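Local coordinates for protein UDP-galactopyranose mutase (Deinococcus radiodurans, PDB 3HDY) that binds FAD and probably interconverts UDP-galactopyranose and UDP-galactofuranose, as expected of a flavin-dependent UDP-galactopyranose mutase, at residues 47-52 and 232-237; 158-163 and 185-190; 254-259 and 360-365. All coordinates share one frame; numbering follows the deposited sequence.

Contact 1 of 3, residues 47-52 and 232-237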
loop_
_atom_site.group_PDB
_atom_site.type_symbol
_atom_site.label_atom_id
_atom_site.label_comp_id
_atom_site.label_asym_id
_atom_site.label_seq_id
_atom_site.Cartn_x
_atom_site.Cartn_y
_atom_site.Cartn_z
ATOM N N ARG A 47 14.905 -15.108 1.189
ATOM C CA ARG A 47 15.998 -16.071 1.157
ATOM C C ARG A 47 15.486 -17.500 1.028
ATOM O O ARG A 47 16.017 -18.281 0.251
ATOM C CB ARG A 47 16.872 -15.933 2.407
ATOM C CG ARG A 47 17.742 -14.687 2.428
ATOM C CD ARG A 47 18.780 -14.718 1.314
ATOM N NE ARG A 47 18.201 -14.354 0.028
ATOM C CZ ARG A 47 18.666 -14.767 -1.145
ATOM N NH1 ARG A 47 18.072 -14.380 -2.266
ATOM N NH2 ARG A 47 19.718 -15.572 -1.197
ATOM N N LEU A 48 14.457 -17.833 1.799
ATOM C CA LEU A 48 13.861 -19.167 1.768
ATOM C C LEU A 48 13.192 -19.478 0.424
ATOM O O LEU A 48 13.413 -20.542 -0.162
ATOM C CB LEU A 48 12.859 -19.323 2.913
ATOM C CG LEU A 48 13.296 -20.159 4.119
ATOM C CD1 LEU A 48 14.802 -20.297 4.166
ATOM C CD2 LEU A 48 12.782 -19.538 5.405
ATOM N N ALA A 49 12.375 -18.547 -0.057
ATOM C CA ALA A 49 11.691 -18.700 -1.341
ATOM C C ALA A 49 12.679 -18.829 -2.494
ATOM O O ALA A 49 12.507 -19.667 -3.379
ATOM C CB ALA A 49 10.746 -17.528 -1.586
ATOM N N SER A 50 13.709 -17.990 -2.484
ATOM C CA SER A 50 14.709 -18.004 -3.540
ATOM C C SER A 50 15.401 -19.354 -3.587
ATOM O O SER A 50 15.945 -19.744 -4.618
ATOM C CB SER A 50 15.751 -16.909 -3.315
ATOM O OG SER A 50 16.732 -17.327 -2.379
ATOM N N SER A 51 15.384 -20.061 -2.461
ATOM C CA SER A 51 16.053 -21.350 -2.368
ATOM C C SER A 51 15.098 -22.473 -2.740
ATOM O O SER A 51 15.513 -23.620 -2.895
ATOM C CB SER A 51 16.624 -21.578 -0.967
ATOM O OG SER A 51 15.631 -22.057 -0.080
ATOM N N GLY A 52 13.818 -22.140 -2.881
ATOM C CA GLY A 52 12.843 -23.097 -3.376
ATOM C C GLY A 52 11.817 -23.564 -2.361
ATOM O O GLY A 52 11.034 -24.471 -2.645
ATOM N N SER A 232 8.224 -12.926 -4.726
ATOM C CA SER A 232 8.366 -14.274 -5.281
ATOM C C SER A 232 7.086 -15.102 -5.199
ATOM O O SER A 232 6.349 -15.025 -4.216
ATOM C CB SER A 232 9.495 -15.031 -4.583
ATOM O OG SER A 232 9.417 -16.418 -4.863
ATOM N N PRO A 233 6.827 -15.909 -6.237
ATOM C CA PRO A 233 5.678 -16.821 -6.274
ATOM C C PRO A 233 5.712 -17.832 -5.128
ATOM O O PRO A 233 4.669 -18.347 -4.735
ATOM C CB PRO A 233 5.849 -17.547 -7.613
ATOM C CG PRO A 233 6.704 -16.656 -8.426
ATOM C CD PRO A 233 7.632 -15.987 -7.464
ATOM N N ASN A 234 6.899 -18.103 -4.599
ATOM C CA ASN A 234 7.042 -19.036 -3.488
ATOM C C ASN A 234 6.519 -18.493 -2.164
ATOM O O ASN A 234 6.400 -19.234 -1.189
ATOM C CB ASN A 234 8.501 -19.455 -3.320
ATOM C CG ASN A 234 8.944 -20.442 -4.371
ATOM O OD1 ASN A 234 8.121 -21.099 -5.007
ATOM N ND2 ASN A 234 10.252 -20.557 -4.560
ATOM N N ILE A 235 6.204 -17.204 -2.129
ATOM C CA ILE A 235 5.787 -16.562 -0.887
ATOM C C ILE A 235 4.307 -16.185 -0.885
ATOM O O ILE A 235 3.830 -15.513 -1.797
ATOM C CB ILE A 235 6.630 -15.303 -0.615
ATOM C CG1 ILE A 235 8.118 -15.659 -0.619
ATOM C CG2 ILE A 235 6.222 -14.659 0.698
ATOM C CD1 ILE A 235 9.037 -14.468 -0.534
ATOM N N LYS A 236 3.586 -16.627 0.142
ATOM C CA LYS A 236 2.201 -16.208 0.352
ATOM C C LYS A 236 2.137 -15.233 1.525
ATOM O O LYS A 236 2.602 -15.540 2.626
ATOM C CB LYS A 236 1.289 -17.413 0.617
ATOM C CG LYS A 236 1.350 -18.491 -0.447
ATOM C CD LYS A 236 1.114 -17.904 -1.825
ATOM C CE LYS A 236 1.945 -18.618 -2.881
ATOM N NZ LYS A 236 1.940 -17.893 -4.187
ATOM N N VAL A 237 1.563 -14.058 1.288
ATOM C CA VAL A 237 1.514 -13.013 2.306
ATOM C C VAL A 237 0.143 -12.926 2.945
ATOM O O VAL A 237 -0.856 -12.734 2.254
ATOM C CB VAL A 237 1.847 -11.641 1.710
ATOM C CG1 VAL A 237 1.580 -10.542 2.727
ATOM C CG2 VAL A 237 3.288 -11.616 1.233
#

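Contact 2 of 3, residues 158-163 and 185-190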
loop_
_atom_site.group_PDB
_atom_site.type_symbol
_atom_site.label_atom_id
_atom_site.label_comp_id
_atom_site.label_asym_id
_atom_site.label_seq_id
_atom_site.Cartn_x
_atom_site.Cartn_y
_atom_site.Cartn_z
ATOM N N THR A 158 26.340 0.921 34.075
ATOM C CA THR A 158 25.073 1.589 33.785
ATOM C C THR A 158 25.194 2.612 32.659
ATOM O O THR A 158 26.297 2.954 32.229
ATOM C CB THR A 158 24.525 2.312 35.029
ATOM O OG1 THR A 158 25.406 3.389 35.384
ATOM C CG2 THR A 158 24.412 1.348 36.195
ATOM N N SER A 159 24.050 3.103 32.189
ATOM C CA SER A 159 24.026 4.176 31.201
ATOM C C SER A 159 24.577 5.468 31.792
ATOM O O SER A 159 24.993 6.365 31.062
ATOM C CB SER A 159 22.608 4.408 30.681
ATOM O OG SER A 159 22.278 3.483 29.660
ATOM N N GLU A 160 24.569 5.561 33.118
ATOM C CA GLU A 160 25.132 6.718 33.802
ATOM C C GLU A 160 26.655 6.668 33.754
ATOM O O GLU A 160 27.314 7.699 33.631
ATOM C CB GLU A 160 24.647 6.771 35.249
ATOM C CG GLU A 160 25.026 8.040 35.997
ATOM C CD GLU A 160 24.447 8.080 37.401
ATOM O OE1 GLU A 160 23.984 9.159 37.832
ATOM O OE2 GLU A 160 24.443 7.028 38.069
ATOM N N ASP A 161 27.209 5.461 33.835
ATOM C CA ASP A 161 28.658 5.273 33.800
ATOM C C ASP A 161 29.280 5.629 32.450
ATOM O O ASP A 161 30.271 6.361 32.400
ATOM C CB ASP A 161 29.031 3.835 34.169
ATOM C CG ASP A 161 28.680 3.488 35.601
ATOM O OD1 ASP A 161 28.635 4.409 36.443
ATOM O OD2 ASP A 161 28.454 2.290 35.882
ATOM N N VAL A 162 28.714 5.106 31.364
ATOM C CA VAL A 162 29.286 5.337 30.035
ATOM C C VAL A 162 29.400 6.822 29.710
ATOM O O VAL A 162 30.394 7.264 29.140
ATOM C CB VAL A 162 28.493 4.629 28.902
ATOM C CG1 VAL A 162 28.814 3.153 28.860
ATOM C CG2 VAL A 162 27.001 4.858 29.056
ATOM N N VAL A 163 28.376 7.585 30.079
ATOM C CA VAL A 163 28.339 9.015 29.791
ATOM C C VAL A 163 29.230 9.802 30.748
ATOM O O VAL A 163 30.221 10.413 30.347
ATOM C CB VAL A 163 26.900 9.564 29.900
ATOM C CG1 VAL A 163 26.881 11.071 29.680
ATOM C CG2 VAL A 163 25.987 8.865 28.911
ATOM N N GLY A 185 11.485 5.638 31.279
ATOM C CA GLY A 185 10.867 5.706 32.588
ATOM C C GLY A 185 11.827 5.190 33.644
ATOM O O GLY A 185 11.418 4.811 34.738
ATOM N N LEU A 186 13.112 5.171 33.303
ATOM C CA LEU A 186 14.158 4.711 34.209
ATOM C C LEU A 186 15.327 5.697 34.207
ATOM O O LEU A 186 15.622 6.319 33.185
ATOM C CB LEU A 186 14.658 3.324 33.786
ATOM C CG LEU A 186 13.974 2.037 34.281
ATOM C CD1 LEU A 186 12.506 2.237 34.591
ATOM C CD2 LEU A 186 14.158 0.891 33.278
ATOM N N ASP A 187 15.989 5.843 35.352
ATOM C CA ASP A 187 17.233 6.608 35.421
ATOM C C ASP A 187 18.289 5.849 34.625
ATOM O O ASP A 187 18.233 4.624 34.534
ATOM C CB ASP A 187 17.684 6.781 36.875
ATOM C CG ASP A 187 18.739 7.864 37.041
ATOM O OD1 ASP A 187 18.393 9.061 36.933
ATOM O OD2 ASP A 187 19.913 7.522 37.293
ATOM N N PRO A 188 19.244 6.574 34.025
ATOM C CA PRO A 188 20.321 5.933 33.264
ATOM C C PRO A 188 21.077 4.909 34.101
ATOM O O PRO A 188 21.682 3.986 33.553
ATOM C CB PRO A 188 21.228 7.108 32.905
ATOM C CG PRO A 188 20.296 8.261 32.816
ATOM C CD PRO A 188 19.285 8.041 33.901
ATOM N N SER A 189 21.036 5.071 35.420
ATOM C CA SER A 189 21.652 4.113 36.330
ATOM C C SER A 189 20.868 2.802 36.371
ATOM O O SER A 189 21.412 1.759 36.731
ATOM C CB SER A 189 21.751 4.703 37.734
ATOM O OG SER A 189 20.472 5.089 38.206
ATOM N N GLU A 190 19.593 2.864 36.001
ATOM C CA GLU A 190 18.732 1.683 35.978
ATOM C C GLU A 190 18.704 1.013 34.599
ATOM O O GLU A 190 17.861 0.153 34.329
ATOM C CB GLU A 190 17.309 2.051 36.405
ATOM C CG GLU A 190 17.177 2.556 37.839
ATOM C CD GLU A 190 15.776 3.067 38.144
ATOM O OE1 GLU A 190 15.261 3.904 37.368
ATOM O OE2 GLU A 190 15.189 2.630 39.159
#

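Contact 3 of 3, residues 254-259 and 360-365. With FAD (flavin-adenine dinucleotide), chain L.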
loop_
_atom_site.group_PDB
_atom_site.type_symbol
_atom_site.label_atom_id
_atom_site.label_comp_id
_atom_site.label_asym_id
_atom_site.label_seq_id
_atom_site.Cartn_x
_atom_site.Cartn_y
_atom_site.Cartn_z
ATOM N N HIS A 254 8.234 -25.941 9.504
ATOM C CA HIS A 254 9.036 -25.173 10.447
ATOM C C HIS A 254 8.470 -23.765 10.601
ATOM O O HIS A 254 7.839 -23.245 9.685
ATOM C CB HIS A 254 10.483 -25.110 9.965
ATOM C CG HIS A 254 11.452 -24.656 11.010
ATOM N ND1 HIS A 254 12.141 -25.535 11.818
ATOM C CD2 HIS A 254 11.854 -23.416 11.375
ATOM C CE1 HIS A 254 12.923 -24.856 12.637
ATOM N NE2 HIS A 254 12.768 -23.568 12.390
ATOM N N MET A 255 8.691 -23.152 11.760
ATOM C CA MET A 255 8.220 -21.790 11.999
ATOM C C MET A 255 9.361 -20.834 12.308
ATOM O O MET A 255 10.275 -21.162 13.062
ATOM C CB MET A 255 7.201 -21.730 13.143
ATOM C CG MET A 255 6.820 -20.301 13.524
ATOM S SD MET A 255 5.750 -20.132 14.967
ATOM C CE MET A 255 4.166 -20.649 14.309
ATOM N N ILE A 256 9.287 -19.648 11.717
ATOM C CA ILE A 256 10.198 -18.564 12.042
ATOM C C ILE A 256 9.410 -17.478 12.770
ATOM O O ILE A 256 8.515 -16.858 12.192
ATOM C CB ILE A 256 10.851 -17.997 10.773
ATOM C CG1 ILE A 256 11.618 -19.104 10.051
ATOM C CG2 ILE A 256 11.776 -16.838 11.113
ATOM C CD1 ILE A 256 12.126 -18.706 8.700
ATOM N N TYR A 257 9.729 -17.265 14.043
ATOM C CA TYR A 257 8.984 -16.313 14.864
ATOM C C TYR A 257 9.787 -15.045 15.135
ATOM O O TYR A 257 10.958 -15.113 15.517
ATOM C CB TYR A 257 8.554 -16.961 16.181
ATOM C CG TYR A 257 7.788 -16.039 17.096
ATOM C CD1 TYR A 257 6.436 -15.806 16.900
ATOM C CD2 TYR A 257 8.416 -15.404 18.158
ATOM C CE1 TYR A 257 5.732 -14.962 17.733
ATOM C CE2 TYR A 257 7.720 -14.560 18.997
ATOM C CZ TYR A 257 6.378 -14.341 18.780
ATOM O OH TYR A 257 5.673 -13.500 19.610
ATOM N N THR A 258 9.153 -13.891 14.940
ATOM C CA THR A 258 9.843 -12.612 15.077
ATOM C C THR A 258 9.118 -11.619 15.991
ATOM O O THR A 258 9.491 -10.452 16.053
ATOM C CB THR A 258 10.079 -11.944 13.703
ATOM O OG1 THR A 258 8.861 -11.350 13.239
ATOM C CG2 THR A 258 10.566 -12.963 12.683
ATOM N N GLY A 259 8.083 -12.079 16.691
ATOM C CA GLY A 259 7.380 -11.244 17.651
ATOM C C GLY A 259 8.066 -11.295 19.005
ATOM O O GLY A 259 9.206 -11.741 19.095
ATOM N N THR A 360 12.255 -21.204 15.000
ATOM C CA THR A 360 13.452 -20.375 14.937
ATOM C C THR A 360 13.128 -18.923 15.281
ATOM O O THR A 360 12.263 -18.303 14.663
ATOM C CB THR A 360 14.124 -20.465 13.555
ATOM O OG1 THR A 360 14.847 -21.699 13.460
ATOM C CG2 THR A 360 15.091 -19.317 13.356
ATOM N N PHE A 361 13.823 -18.389 16.282
ATOM C CA PHE A 361 13.583 -17.030 16.746
ATOM C C PHE A 361 14.602 -16.074 16.144
ATOM O O PHE A 361 15.808 -16.313 16.214
ATOM C CB PHE A 361 13.647 -16.969 18.276
ATOM C CG PHE A 361 12.577 -17.772 18.964
ATOM C CD1 PHE A 361 12.640 -19.157 18.991
ATOM C CD2 PHE A 361 11.507 -17.143 19.584
ATOM C CE1 PHE A 361 11.656 -19.899 19.619
ATOM C CE2 PHE A 361 10.521 -17.881 20.213
ATOM C CZ PHE A 361 10.595 -19.261 20.230
ATOM N N VAL A 362 14.119 -14.991 15.548
ATOM C CA VAL A 362 15.008 -13.996 14.963
ATOM C C VAL A 362 14.312 -12.640 14.855
ATOM O O VAL A 362 13.094 -12.570 14.677
ATOM C CB VAL A 362 15.562 -14.460 13.589
ATOM C CG1 VAL A 362 14.512 -15.247 12.820
ATOM C CG2 VAL A 362 16.069 -13.280 12.779
ATOM N N GLY A 363 15.088 -11.568 14.994
ATOM C CA GLY A 363 14.550 -10.219 14.974
ATOM C C GLY A 363 14.793 -9.477 16.276
ATOM O O GLY A 363 15.364 -10.027 17.217
ATOM N N ARG A 364 14.348 -8.225 16.333
ATOM C CA ARG A 364 14.573 -7.379 17.502
ATOM C C ARG A 364 13.695 -7.772 18.690
ATOM O O ARG A 364 14.146 -7.787 19.836
ATOM C CB ARG A 364 14.337 -5.906 17.152
ATOM C CG ARG A 364 14.374 -4.981 18.353
ATOM C CD ARG A 364 13.768 -3.619 18.057
ATOM N NE ARG A 364 14.790 -2.618 17.782
ATOM C CZ ARG A 364 14.697 -1.340 18.133
ATOM N NH1 ARG A 364 13.630 -0.904 18.781
ATOM N NH2 ARG A 364 15.676 -0.500 17.845
ATOM N N LEU A 365 12.437 -8.081 18.409
ATOM C CA LEU A 365 11.494 -8.438 19.457
ATOM C C LEU A 365 11.679 -9.883 19.931
ATOM O O LEU A 365 11.527 -10.179 21.119
ATOM C CB LEU A 365 10.057 -8.215 18.974
ATOM C CG LEU A 365 9.669 -6.778 18.622
ATOM C CD1 LEU A 365 8.161 -6.648 18.464
ATOM C CD2 LEU A 365 10.179 -5.805 19.675
HETATM P PA FAD L . 9.410 -5.535 13.526
HETATM O O1A FAD L . 8.711 -4.898 14.657
HETATM O O2A FAD L . 9.820 -4.567 12.479
HETATM O O5B FAD L . 8.440 -6.600 12.876
HETATM C C5B FAD L . 7.831 -7.526 13.714
HETATM C C4B FAD L . 6.426 -7.809 13.261
HETATM O O4B FAD L . 5.951 -8.923 13.948
HETATM C C3B FAD L . 5.490 -6.682 13.613
HETATM O O3B FAD L . 5.005 -6.157 12.423
HETATM C C2B FAD L . 4.375 -7.335 14.393
HETATM O O2B FAD L . 3.111 -6.882 14.008
HETATM C C1B FAD L . 4.567 -8.786 14.031
HETATM N N9A FAD L . 4.029 -9.705 15.024
HETATM C C8A FAD L . 4.441 -9.850 16.300
HETATM N N7A FAD L . 3.699 -10.804 16.873
HETATM C C5A FAD L . 2.817 -11.267 15.977
HETATM C C6A FAD L . 1.841 -12.241 16.039
HETATM N N6A FAD L . 1.488 -12.764 17.200
HETATM N N1A FAD L . 1.089 -12.504 14.932
HETATM C C2A FAD L . 1.310 -11.812 13.773
HETATM N N3A FAD L . 2.284 -10.859 13.731
HETATM C C4A FAD L . 3.022 -10.587 14.811
HETATM N N1 FAD L . 16.554 1.427 13.026
HETATM C C2 FAD L . 17.475 2.049 12.236
HETATM O O2 FAD L . 18.367 1.397 11.741
HETATM N N3 FAD L . 17.404 3.392 12.000
HETATM C C4 FAD L . 16.392 4.107 12.566
HETATM O O4 FAD L . 16.288 5.297 12.379
HETATM C C4X FAD L . 15.462 3.493 13.356
HETATM N N5 FAD L . 14.463 4.242 13.903
HETATM C C5X FAD L . 13.520 3.636 14.692
HETATM C C6 FAD L . 12.517 4.413 15.239
HETATM C C7 FAD L . 11.566 3.826 16.037
HETATM C C7M FAD L . 10.477 4.648 16.629
HETATM C C8 FAD L . 11.609 2.476 16.290
HETATM C C8M FAD L . 10.539 1.911 17.166
HETATM C C9 FAD L . 12.619 1.686 15.749
HETATM C C9A FAD L . 13.583 2.275 14.944
HETATM N N10 FAD L . 14.595 1.530 14.378
HETATM C C10 FAD L . 15.538 2.143 13.594
HETATM C "C1'" FAD L . 14.715 0.064 14.649
HETATM C "C2'" FAD L . 14.120 -0.784 13.540
HETATM O "O2'" FAD L . 12.768 -0.478 13.432
HETATM C "C3'" FAD L . 14.262 -2.256 13.878
HETATM O "O3'" FAD L . 15.616 -2.585 13.851
HETATM C "C4'" FAD L . 13.519 -3.162 12.912
HETATM O "O4'" FAD L . 12.271 -2.588 12.667
HETATM C "C5'" FAD L . 13.336 -4.553 13.500
HETATM O "O5'" FAD L . 12.680 -5.440 12.623
HETATM P P FAD L . 11.914 -6.745 13.146
HETATM O O1P FAD L . 11.340 -7.455 11.984
HETATM O O2P FAD L . 12.846 -7.651 13.859
HETATM O O3P FAD L . 10.708 -6.294 14.079
HETATM O O HOH W 1 11.721 -9.087 16.054
#

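Contact 1 of 3, residues 47-52 and 232-237
In the Rossmann-like FAD-binding domain, the C-terminal end of helix 39-50 meets the turn that leads into strand 235-239, the outermost strand of the parallel sheet within this chain, and Ala49 touches Ser232, Asn234 and Ile235 there. The contact has one polar bond, from the side-chain amide of Asn234 to the backbone of the last helical turn. Asn234 ND2 gives its N-H to Ala49 O at 2.7 Å, with an angle of 151° at the hydrogen. That oxygen lies almost in the plane of the Asn234 amide, whereas the donor sits tilted from the plane of the Ala49 carbonyl. From the opposite face of the same carbonyl comes Gly52 N, at 2.8 Å from Ala49 O, so two donors grip one oxygen. Gly52, with positive phi, closes the helix in a Schellman motif.

The methyl of Ala49 does the apolar work: its CB lies 3.4 Å from Ile235 CG1, and Ile235 CD1 comes up beside the same methyl. In Ile235, CG1 is anti to the carbonyl carbon (chi1 -55°), which swings this longer branch toward the helix. Ser232 to Ile235 form a type I turn. Strand 55-59 lies next to this strand, with Val55 bonded to the backbone of Asn234 and Lys236; Val237 pairs with a strand of the second subunit, and Lys236 NZ makes a salt bridge to Glu245 of that subunit. At the start of the turn Ser232 forms an ST turn, its OG accepting from Asn234 N at 3.0 Å while standing 3.7 Å from Ala49 CB.

Contact 2 of 3, residues 158-163 and 185-190
Thr158 lays its methyl against the backbone of Ser189, CG2 standing 3.1 Å from Ser189 O, while its CB lies near the carbonyl oxygen of Pro188. Thr158 is the N-cap of helix 159-184. Its OG1 sits between the backbone N and the carbonyl carbon (chi1 66°), turned back over the first turn, where it accepts from Asp161 N at 3.2 Å and weakly from Glu160 N. Asp161 answers through OD2, which takes the N-H of Thr158 from above the carboxylate plane; the two residues form a capping box.

The same helix start reaches across to the loop. Pro188 O receives two weak bonds, from Ser159 N at 2.9 Å and from Glu160 N at 3.3 Å, both well bent. The proline ring packs beside them, with its CB 3.8 Å from Ser159 CB. Glu160 runs out extended, and its OE2 rests 3.6 Å from Ser189 CB; its OE1 is paired with Arg169. On the loop side Asp187 makes an Asx turn: OD2 accepts from Ser189 N and also, at 2.7 Å, from Ser189 OG, holding the short 3-10 segment 188-189 in shape. Asp187 OD1 has its own salt bridge to Arg181.

The helical chain 159-184 bends back on itself, and the short loop from Gly185 brings Pro188 and Ser189 against its first turn. Tyr172 of that helix lies against both Glu160 and Pro188, and the helix carries Phe176 and Thr180, which bind UDP-galactose, on its later turns.

Contact 3 of 3, residues 254-259 and 360-365
With CG anti to the backbone N (chi1 -165°), the His254 ring swings across to Thr360, whose OG1 is anti to its own carbonyl carbon (chi1 -77°) and meets the ring at its edge. His254 NE2 and Thr360 OG1 are hydrogen-bonded at 3.0 Å. Backbone bonds then join the strands: Thr360 N to Met255 O, Tyr257 N to Thr360 O at 2.8 Å, and Val362 N to Tyr257 O. This is the parallel pairing of strands 252-257 and 359-361 at one side of the Rossmann-like sheet. Ile256 CG2 meets Val362 CG1 at 3.6 Å on the sheet face covered by helices 39-50 and 373-387. On the other face the Tyr257 and Phe361 rings lie obliquely, planes at 69°, and Phe264 packs against both.

Past the strands both segments reach the FAD. Arg364 N donates to FAD O2P at 3.0 Å, and a water bridges that oxygen, Thr258 O and Leu365 N. Gly363 CA lies 3.3 Å from FAD O2P, and Gly259 CA lies 3.5 Å from FAD C8A on the adenine. Farther along the cofactor, FAD C1' sits over one face of the Arg364 guanidinium.

Overall arrangement
Contacts 1 and 3 involve the same parallel sheet, at the two strands outermost within this chain, 235-239 and 359-361, the latter paired with 252-257, and they touch through Leu48 CD2 and Ile256 CD1, 3.5 Å apart. Contact 3 is buried and combines strand-to-strand backbone bonds with the cofactor's phosphate; contact 1 is only partly buried, holding a helix end to the turn that enters a strand by one side-chain amide and an alanine methyl, next to the subunit interface. Contact 2, also partly buried, lies about 44 Å from contact 1 and 29 Å from contact 3, centre to centre. Near the UDP-galactose site, weak backbone bonds tie its loop to the capped first turn of helix 159-184.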